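Local atomic coordinates of 2-oxoglutarate (2OG) and Fe(II)-dependent oxygenase superfamily protein (Arabidopsis thaliana, PDB entry 6KWA), a protein that probably catalyses the irreversible, 2-oxoglutarate-dependent oxidation of the plant hormone indole-3-acetic acid to inactive 2-oxoindole-3-acetic acid, thereby controlling auxin levels. Residues 4-9 and 31-36; 162-167 and 229-234; 169-174 and 242-247. All coordinates share one frame; numbering follows the deposited sequence.

Interaction 1: residues 4-9 and 31-36; sequences TIDLEE and VINHGV
Asp6 OD1 is gripped by two N-H donors, one from each segment. Asn33 ND2 gives it a short bond of 2.7 Å, bent to 145° at the hydrogen. Glu8 N donates to the same Asp6 OD1 at 2.9 Å and closes an Asx turn. The two donors come from opposite faces of the carboxylate, each well out of its plane. The carboxylate and the Asn33 amide are strongly twisted against each other, with planes 68° apart. The Asp6 side chain reaches this place because CG stands anti to the backbone N (chi1 -172°). The grip lies where strand 4-6 gives way to a type I turn from Asp6 to Glu9. Glu8 lies crosswise over Asn33, and its CD rests 3.5 Å from Asn33 CB.

Two backbone bonds pair the strands in parallel. Ile32 N donates to Ile5 O at 3.1 Å, and Leu7 N donates to Ile32 O at 3.1 Å. Apolar groups pack on both faces of this pair. On one, Ile32 lays CG1 against Asp6 CA and its CG2 meets Thr4 CG2 at 3.8 Å. On the other, Leu7 CD1 touches Val31 CB at 3.8 Å and also the CA and CB of His34. Leu7 also touches Leu122 and Leu126 of helix 106-133, so this side faces the protein interior. His34 meets Leu7 through CA and CB, while its NE2 is hydrogen-bonded to Asn205 O. Ile5 packs on helix 12-25, which connects the two strands. Strand 4-6 is an outermost strand of the large mixed sheet, and the whole forms a beta-alpha-beta unit in the N-terminal region of this plant dioxygenase.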
loop_
_atom_site.group_PDB
_atom_site.type_symbol
_atom_site.label_atom_id
_atom_site.label_comp_id
_atom_site.label_asym_id
_atom_site.label_seq_id
_atom_site.Cartn_x
_atom_site.Cartn_y
_atom_site.Cartn_z
ATOM N N THR A 4 -10.866 11.299 4.698
ATOM C CA THR A 4 -10.681 10.300 5.703
ATOM C C THR A 4 -12.004 9.607 5.850
ATOM O O THR A 4 -13.039 10.266 5.848
ATOM C CB THR A 4 -10.217 10.891 7.003
ATOM O OG1 THR A 4 -8.905 11.426 6.804
ATOM C CG2 THR A 4 -10.191 9.803 8.077
ATOM N N ILE A 5 -11.962 8.279 5.808
ATOM C CA ILE A 5 -13.146 7.428 5.854
ATOM C C ILE A 5 -13.208 6.558 7.104
ATOM O O ILE A 5 -12.271 5.827 7.411
ATOM C CB ILE A 5 -13.206 6.560 4.579
ATOM C CG1 ILE A 5 -13.532 7.514 3.424
ATOM C CG2 ILE A 5 -14.247 5.473 4.697
ATOM C CD1 ILE A 5 -13.882 6.857 2.138
ATOM N N ASP A 6 -14.325 6.655 7.817
ATOM C CA ASP A 6 -14.582 5.910 9.058
ATOM C C ASP A 6 -15.154 4.545 8.728
ATOM O O ASP A 6 -16.324 4.438 8.378
ATOM C CB ASP A 6 -15.561 6.712 9.942
ATOM C CG ASP A 6 -15.754 6.113 11.354
ATOM O OD1 ASP A 6 -15.383 4.950 11.625
ATOM O OD2 ASP A 6 -16.291 6.845 12.210
ATOM N N LEU A 7 -14.358 3.491 8.905
ATOM C CA LEU A 7 -14.784 2.149 8.537
ATOM C C LEU A 7 -15.792 1.590 9.535
ATOM O O LEU A 7 -16.319 0.501 9.312
ATOM C CB LEU A 7 -13.575 1.210 8.434
ATOM C CG LEU A 7 -12.578 1.545 7.303
ATOM C CD1 LEU A 7 -11.477 0.512 7.213
ATOM C CD2 LEU A 7 -13.277 1.667 5.943
ATOM N N GLU A 8 -16.068 2.327 10.619
ATOM C CA GLU A 8 -17.150 1.926 11.552
ATOM C C GLU A 8 -18.464 2.693 11.310
ATOM O O GLU A 8 -19.338 2.707 12.165
ATOM C CB GLU A 8 -16.748 2.089 13.017
ATOM C CG GLU A 8 -15.730 1.061 13.487
ATOM C CD GLU A 8 -15.293 1.287 14.931
ATOM O OE1 GLU A 8 -15.639 2.339 15.519
ATOM O OE2 GLU A 8 -14.613 0.400 15.485
ATOM N N GLU A 9 -18.582 3.343 10.157
ATOM C CA GLU A 9 -19.841 3.963 9.753
ATOM C C GLU A 9 -20.907 2.885 9.741
ATOM O O GLU A 9 -20.680 1.801 9.202
ATOM C CB GLU A 9 -19.699 4.616 8.369
ATOM C CG GLU A 9 -21.019 4.900 7.672
ATOM C CD GLU A 9 -21.761 6.087 8.224
ATOM O OE1 GLU A 9 -21.147 7.173 8.370
ATOM O OE2 GLU A 9 -22.966 5.918 8.526
ATOM N N VAL A 31 -8.062 5.747 6.219
ATOM C CA VAL A 31 -9.075 5.060 7.001
ATOM C C VAL A 31 -8.768 5.196 8.493
ATOM O O VAL A 31 -7.602 5.199 8.922
ATOM C CB VAL A 31 -9.232 3.564 6.630
ATOM C CG1 VAL A 31 -9.868 3.447 5.242
ATOM C CG2 VAL A 31 -7.901 2.790 6.701
ATOM N N ILE A 32 -9.841 5.367 9.264
ATOM C CA ILE A 32 -9.801 5.330 10.723
ATOM C C ILE A 32 -10.763 4.256 11.182
ATOM O O ILE A 32 -11.619 3.805 10.403
ATOM C CB ILE A 32 -10.220 6.670 11.350
ATOM C CG1 ILE A 32 -11.599 7.080 10.814
ATOM C CG2 ILE A 32 -9.186 7.739 11.080
ATOM C CD1 ILE A 32 -12.179 8.320 11.470
ATOM N N ASN A 33 -10.616 3.844 12.439
ATOM C CA ASN A 33 -11.362 2.717 12.996
ATOM C C ASN A 33 -11.294 1.516 12.074
ATOM O O ASN A 33 -12.289 0.837 11.830
ATOM C CB ASN A 33 -12.812 3.128 13.261
ATOM C CG ASN A 33 -12.913 4.403 14.097
ATOM O OD1 ASN A 33 -11.997 4.740 14.861
ATOM N ND2 ASN A 33 -14.009 5.138 13.924
ATOM N N HIS A 34 -10.093 1.273 11.571
ATOM C CA HIS A 34 -9.808 0.247 10.576
ATOM C C HIS A 34 -9.813 -1.185 11.076
ATOM O O HIS A 34 -9.603 -2.113 10.298
ATOM C CB HIS A 34 -8.490 0.573 9.894
ATOM C CG HIS A 34 -7.442 1.068 10.827
ATOM N ND1 HIS A 34 -6.895 0.276 11.814
ATOM C CD2 HIS A 34 -6.822 2.268 10.915
ATOM C CE1 HIS A 34 -5.997 0.974 12.484
ATOM N NE2 HIS A 34 -5.925 2.184 11.954
ATOM N N GLY A 35 -9.908 -1.364 12.390
ATOM C CA GLY A 35 -9.897 -2.690 12.966
ATOM C C GLY A 35 -8.543 -3.364 13.172
ATOM O O GLY A 35 -8.480 -4.476 13.652
ATOM N N VAL A 36 -7.454 -2.704 12.818
ATOM C CA VAL A 36 -6.128 -3.278 13.055
ATOM C C VAL A 36 -5.551 -2.841 14.394
ATOM O O VAL A 36 -5.569 -1.643 14.712
ATOM C CB VAL A 36 -5.132 -2.885 11.945
ATOM C CG1 VAL A 36 -3.807 -3.591 12.160
ATOM C CG2 VAL A 36 -5.709 -3.242 10.571
#

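Interaction 2: residues 162-167 and 229-234; sequences GKLGVQ and RVQCKE
Leu164 meets Arg229 across the contact, and these two residues, with Cys232, have the most surface buried in it. The isobutyl end of Leu164 lies against the outer part of the arginine. Its CD2 comes within 3.7 Å of Arg229 NH1, and its CG and CD2 also touch Arg229 CD. The other branch, CD1, reaches Gln231 NE2 at 3.8 Å. The arginine runs extended from CG to NE, which carries the guanidinium out to the leucine. That group also makes a cation-pi contact with Phe197 and a weak, long ion pair with Glu188.

Cys232 joins mainly through its backbone. Its N donates to Lys163 O at 2.8 Å, in the carbonyl plane, while Cys232 CB also lies close to that oxygen. Cys232 O accepts from Gly162 N at 3.3 Å. Farther along, Gly165 N bonds to Val230 O at 2.8 Å and 165°. At the corner formed by Gly165 and Val166, Val166 CG1 meets Val230 CG1 at 3.6 Å. Val230 in turn lies next to Arg238 and Tyr154, residues of the 2-oxoglutarate site, which holds no ligand here.

Main-chain bonds thus fix the antiparallel pairing of Leu164 with Gln231. The side chains add van der Waals contacts, with Val166 and Val230 the apolar pair. Leu164 packs obliquely on the CD and NH1 end of Arg229, whose charge is directed partly to Phe197 and Glu188.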
loop_
_atom_site.group_PDB
_atom_site.type_symbol
_atom_site.label_atom_id
_atom_site.label_comp_id
_atom_site.label_asym_id
_atom_site.label_seq_id
_atom_site.Cartn_x
_atom_site.Cartn_y
_atom_site.Cartn_z
ATOM N N GLY A 162 13.951 19.983 1.174
ATOM C CA GLY A 162 13.340 20.889 0.218
ATOM C C GLY A 162 13.152 20.288 -1.165
ATOM O O GLY A 162 12.564 20.923 -2.037
ATOM N N LYS A 163 13.645 19.067 -1.364
ATOM C CA LYS A 163 13.404 18.313 -2.598
ATOM C C LYS A 163 12.742 16.958 -2.326
ATOM O O LYS A 163 12.399 16.644 -1.189
ATOM C CB LYS A 163 14.711 18.125 -3.378
ATOM C CG LYS A 163 14.588 18.514 -4.857
ATOM C CD LYS A 163 14.698 20.026 -5.038
ATOM C CE LYS A 163 14.510 20.471 -6.493
ATOM N NZ LYS A 163 13.127 20.238 -7.010
ATOM N N LEU A 164 12.540 16.173 -3.379
ATOM C CA LEU A 164 11.757 14.939 -3.288
ATOM C C LEU A 164 12.651 13.767 -2.881
ATOM O O LEU A 164 13.853 13.794 -3.141
ATOM C CB LEU A 164 11.065 14.620 -4.623
ATOM C CG LEU A 164 10.056 15.509 -5.371
ATOM C CD1 LEU A 164 10.207 17.019 -5.164
ATOM C CD2 LEU A 164 10.109 15.155 -6.860
ATOM N N GLY A 165 12.068 12.760 -2.224
ATOM C CA GLY A 165 12.790 11.552 -1.835
ATOM C C GLY A 165 12.814 10.473 -2.911
ATOM O O GLY A 165 13.877 10.018 -3.347
ATOM N N VAL A 166 11.626 10.071 -3.354
ATOM C CA VAL A 166 11.486 9.292 -4.579
ATOM C C VAL A 166 10.443 10.011 -5.450
ATOM O O VAL A 166 9.562 10.718 -4.945
ATOM C CB VAL A 166 11.119 7.798 -4.312
ATOM C CG1 VAL A 166 9.738 7.652 -3.665
ATOM C CG2 VAL A 166 11.245 6.960 -5.604
ATOM N N GLN A 167 10.595 9.883 -6.763
ATOM C CA GLN A 167 9.864 10.713 -7.703
ATOM C C GLN A 167 8.477 10.158 -8.039
ATOM O O GLN A 167 8.163 8.999 -7.760
ATOM C CB GLN A 167 10.715 10.883 -8.961
ATOM C CG GLN A 167 12.054 11.582 -8.658
ATOM C CD GLN A 167 12.970 11.693 -9.869
ATOM O OE1 GLN A 167 12.579 12.244 -10.902
ATOM N NE2 GLN A 167 14.208 11.193 -9.738
ATOM N N ARG A 229 4.072 10.940 -4.563
ATOM C CA ARG A 229 5.505 10.979 -4.296
ATOM C C ARG A 229 5.697 11.365 -2.840
ATOM O O ARG A 229 4.788 11.918 -2.209
ATOM C CB ARG A 229 6.214 12.006 -5.171
ATOM C CG ARG A 229 5.426 13.280 -5.234
ATOM C CD ARG A 229 6.179 14.429 -5.845
ATOM N NE ARG A 229 5.452 15.675 -5.615
ATOM C CZ ARG A 229 5.769 16.833 -6.178
ATOM N NH1 ARG A 229 6.796 16.892 -7.015
ATOM N NH2 ARG A 229 5.054 17.922 -5.922
ATOM N N VAL A 230 6.891 11.104 -2.323
ATOM C CA VAL A 230 7.234 11.528 -0.979
ATOM C C VAL A 230 8.273 12.645 -1.069
ATOM O O VAL A 230 9.292 12.528 -1.751
ATOM C CB VAL A 230 7.745 10.363 -0.114
ATOM C CG1 VAL A 230 8.868 9.618 -0.817
ATOM C CG2 VAL A 230 8.200 10.883 1.244
ATOM N N GLN A 231 7.962 13.758 -0.419
ATOM C CA GLN A 231 8.836 14.918 -0.394
ATOM C C GLN A 231 9.650 14.965 0.888
ATOM O O GLN A 231 9.147 14.645 1.965
ATOM C CB GLN A 231 8.016 16.189 -0.519
ATOM C CG GLN A 231 8.117 16.859 -1.850
ATOM C CD GLN A 231 7.703 18.295 -1.747
ATOM O OE1 GLN A 231 7.019 18.680 -0.797
ATOM N NE2 GLN A 231 8.113 19.103 -2.716
ATOM N N CYS A 232 10.907 15.371 0.780
ATOM C CA CYS A 232 11.726 15.519 1.974
ATOM C C CYS A 232 11.450 16.839 2.692
ATOM O O CYS A 232 11.583 17.903 2.098
ATOM C CB CYS A 232 13.206 15.427 1.617
ATOM S SG CYS A 232 14.258 15.910 2.979
ATOM N N LYS A 233 11.116 16.780 3.980
ATOM C CA LYS A 233 10.755 17.990 4.715
ATOM C C LYS A 233 11.840 18.277 5.751
ATOM O O LYS A 233 12.039 19.421 6.164
ATOM C CB LYS A 233 9.389 17.861 5.417
ATOM C CG LYS A 233 8.149 17.922 4.501
ATOM C CD LYS A 233 6.821 17.850 5.293
ATOM C CE LYS A 233 6.507 16.444 5.806
ATOM N NZ LYS A 233 5.091 16.284 6.287
ATOM N N GLU A 234 12.552 17.230 6.155
ATOM C CA GLU A 234 13.638 17.359 7.122
ATOM C C GLU A 234 14.635 16.213 6.965
ATOM O O GLU A 234 14.239 15.082 6.685
ATOM C CB GLU A 234 13.090 17.415 8.543
ATOM C CG GLU A 234 12.190 16.258 8.900
ATOM C CD GLU A 234 11.680 16.372 10.308
ATOM O OE1 GLU A 234 11.898 17.446 10.912
ATOM O OE2 GLU A 234 11.080 15.397 10.813
#

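Interaction 3: residues 169-174 and 242-247; sequences HTDSGF and ASFLLG. With MG (magnesium ion), chain D.
With chi1 at -176°, Phe174 sends CG to the far side from its N, and its side chain runs side by side with that of Leu245, both pointing the same way. The two touch at Phe174 CD2 and Leu245 CD2, 4.0 Å apart. Asp171 has its CG anti to the carbonyl carbon (chi1 -47°), and this places OD1 on the magnesium ion and the carboxylate beside Phe244.

One hydrogen bond joins the backbones. Phe174 N donates to Leu245 O at 2.7 Å, in the carbonyl plane. It ties the loop that carries the metal ligands to the end of strand 237-245. Next to it, Gly173 CA rests against Leu246 CD2 at 4.0 Å. Although the Leu246 side chain starts out away from the loop, its end comes back to it. The Phe174 ring continues into a buried aromatic group, meeting Trp145 and Trp218 edge-to-face.

Asp171 divides its carboxylate between two tasks. OD1 binds the magnesium ion, and His169 NE2 binds the same ion at 2.5 Å. OD2 accepts hydrogen bonds from Asn210 ND2 and Thr176 OG1, two second-shell groups that would hold the carboxylate in its orientation. Asp171 OD2 also lies 4.2 Å from Phe244 CE1, near the ring plane and at its edge. The carboxylate and ring planes are almost perpendicular, 83° apart. This approach of the ring edge is a loose one, and any electrostatic benefit would be weak at most.

His228 from strand 228-231 supplies the third protein ligand. His169, Asp171 and His228 form the HxD...H facial triad of the 2-oxoglutarate-dependent oxygenases, set in the double-stranded beta-helix fold, with magnesium here presumably in the place of iron(II).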
loop_
_atom_site.group_PDB
_atom_site.type_symbol
_atom_site.label_atom_id
_atom_site.label_comp_id
_atom_site.label_asym_id
_atom_site.label_seq_id
_atom_site.Cartn_x
_atom_site.Cartn_y
_atom_site.Cartn_z
ATOM N N HIS A 169 4.941 8.739 -9.063
ATOM C CA HIS A 169 4.585 7.451 -9.669
ATOM C C HIS A 169 3.135 7.014 -9.354
ATOM O O HIS A 169 2.448 7.639 -8.533
ATOM C CB HIS A 169 5.559 6.363 -9.207
ATOM C CG HIS A 169 5.444 6.016 -7.755
ATOM N ND1 HIS A 169 5.827 6.877 -6.746
ATOM C CD2 HIS A 169 5.012 4.884 -7.142
ATOM C CE1 HIS A 169 5.625 6.294 -5.575
ATOM N NE2 HIS A 169 5.127 5.087 -5.787
ATOM N N THR A 170 2.657 5.986 -10.058
ATOM C CA THR A 170 1.416 5.297 -9.694
ATOM C C THR A 170 1.774 3.871 -9.292
ATOM O O THR A 170 2.657 3.276 -9.907
ATOM C CB THR A 170 0.383 5.252 -10.840
ATOM O OG1 THR A 170 0.853 4.392 -11.886
ATOM C CG2 THR A 170 0.109 6.630 -11.402
ATOM N N ASP A 171 1.122 3.302 -8.278
ATOM C CA ASP A 171 1.390 1.891 -7.978
ATOM C C ASP A 171 0.764 1.037 -9.071
ATOM O O ASP A 171 -0.150 1.479 -9.776
ATOM C CB ASP A 171 0.879 1.457 -6.597
ATOM C CG ASP A 171 1.258 2.429 -5.487
ATOM O OD1 ASP A 171 2.363 3.014 -5.532
ATOM O OD2 ASP A 171 0.485 2.538 -4.509
ATOM N N SER A 172 1.290 -0.165 -9.262
ATOM C CA SER A 172 0.875 -0.967 -10.409
ATOM C C SER A 172 -0.230 -1.959 -10.050
ATOM O O SER A 172 -0.900 -2.502 -10.943
ATOM C CB SER A 172 2.064 -1.736 -10.975
ATOM O OG SER A 172 2.567 -2.616 -9.985
ATOM N N GLY A 173 -0.427 -2.181 -8.749
ATOM C CA GLY A 173 -1.394 -3.166 -8.287
ATOM C C GLY A 173 -2.792 -2.582 -8.224
ATOM O O GLY A 173 -3.100 -1.569 -8.860
ATOM N N PHE A 174 -3.655 -3.236 -7.471
ATOM C CA PHE A 174 -5.042 -2.816 -7.375
ATOM C C PHE A 174 -5.198 -1.769 -6.276
ATOM O O PHE A 174 -5.676 -0.651 -6.505
ATOM C CB PHE A 174 -5.937 -4.038 -7.115
ATOM C CG PHE A 174 -7.390 -3.721 -7.091
ATOM C CD1 PHE A 174 -8.127 -3.679 -8.264
ATOM C CD2 PHE A 174 -8.037 -3.480 -5.881
ATOM C CE1 PHE A 174 -9.487 -3.395 -8.230
ATOM C CE2 PHE A 174 -9.396 -3.192 -5.849
ATOM C CZ PHE A 174 -10.116 -3.137 -7.038
ATOM N N ALA A 242 4.214 -0.942 3.507
ATOM C CA ALA A 242 3.206 -0.948 2.430
ATOM C C ALA A 242 2.754 -2.358 2.134
ATOM O O ALA A 242 3.572 -3.292 2.088
ATOM C CB ALA A 242 3.753 -0.298 1.161
ATOM N N SER A 243 1.440 -2.534 1.985
ATOM C CA SER A 243 0.897 -3.834 1.609
ATOM C C SER A 243 0.102 -3.685 0.332
ATOM O O SER A 243 -0.856 -2.945 0.297
ATOM C CB SER A 243 0.023 -4.410 2.708
ATOM O OG SER A 243 0.690 -4.364 3.953
ATOM N N PHE A 244 0.524 -4.378 -0.718
ATOM C CA PHE A 244 -0.066 -4.216 -2.042
ATOM C C PHE A 244 -0.981 -5.372 -2.396
ATOM O O PHE A 244 -0.540 -6.505 -2.449
ATOM C CB PHE A 244 1.007 -4.130 -3.124
ATOM C CG PHE A 244 2.019 -3.044 -2.920
ATOM C CD1 PHE A 244 1.752 -1.749 -3.332
ATOM C CD2 PHE A 244 3.268 -3.329 -2.383
ATOM C CE1 PHE A 244 2.696 -0.753 -3.178
ATOM C CE2 PHE A 244 4.221 -2.331 -2.232
ATOM C CZ PHE A 244 3.935 -1.052 -2.626
ATOM N N LEU A 245 -2.249 -5.082 -2.644
ATOM C CA LEU A 245 -3.102 -6.069 -3.269
ATOM C C LEU A 245 -2.853 -5.918 -4.765
ATOM O O LEU A 245 -3.034 -4.827 -5.323
ATOM C CB LEU A 245 -4.574 -5.849 -2.926
ATOM C CG LEU A 245 -5.505 -6.818 -3.651
ATOM C CD1 LEU A 245 -5.245 -8.223 -3.181
ATOM C CD2 LEU A 245 -6.964 -6.456 -3.471
ATOM N N LEU A 246 -2.340 -6.972 -5.387
ATOM C CA LEU A 246 -1.980 -6.937 -6.808
ATOM C C LEU A 246 -3.105 -7.489 -7.675
ATOM O O LEU A 246 -4.123 -7.941 -7.170
ATOM C CB LEU A 246 -0.696 -7.734 -7.050
ATOM C CG LEU A 246 0.491 -7.367 -6.164
ATOM C CD1 LEU A 246 1.659 -8.305 -6.412
ATOM C CD2 LEU A 246 0.886 -5.925 -6.435
ATOM N N GLY A 247 -2.895 -7.515 -8.976
ATOM C CA GLY A 247 -3.886 -8.080 -9.867
ATOM C C GLY A 247 -3.707 -9.583 -9.971
ATOM O O GLY A 247 -3.034 -10.205 -9.151
HETATM MG MG MG D . 3.576 4.318 -4.000
#

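From the N terminus, interaction 1 comes first. It closes a short loop through helix 12-25 and sets strand 4-6 at the edge of the large mixed sheet. It is complete before either of the others begins. Interactions 2 and 3 both span long excursions, and they cross: 162-167 and 169-174 come first, then 229-234 and 242-247 in the same order. Interaction 2 pairs strands of the smaller antiparallel sheet, and interaction 3 joins the metal-binding loop to strand 237-245 of the large one. Residues 162-174 thus run from one sheet toward the other. Interactions 1 and 3 reach the same large sheet without touching, their nearest atoms about 9 Å apart.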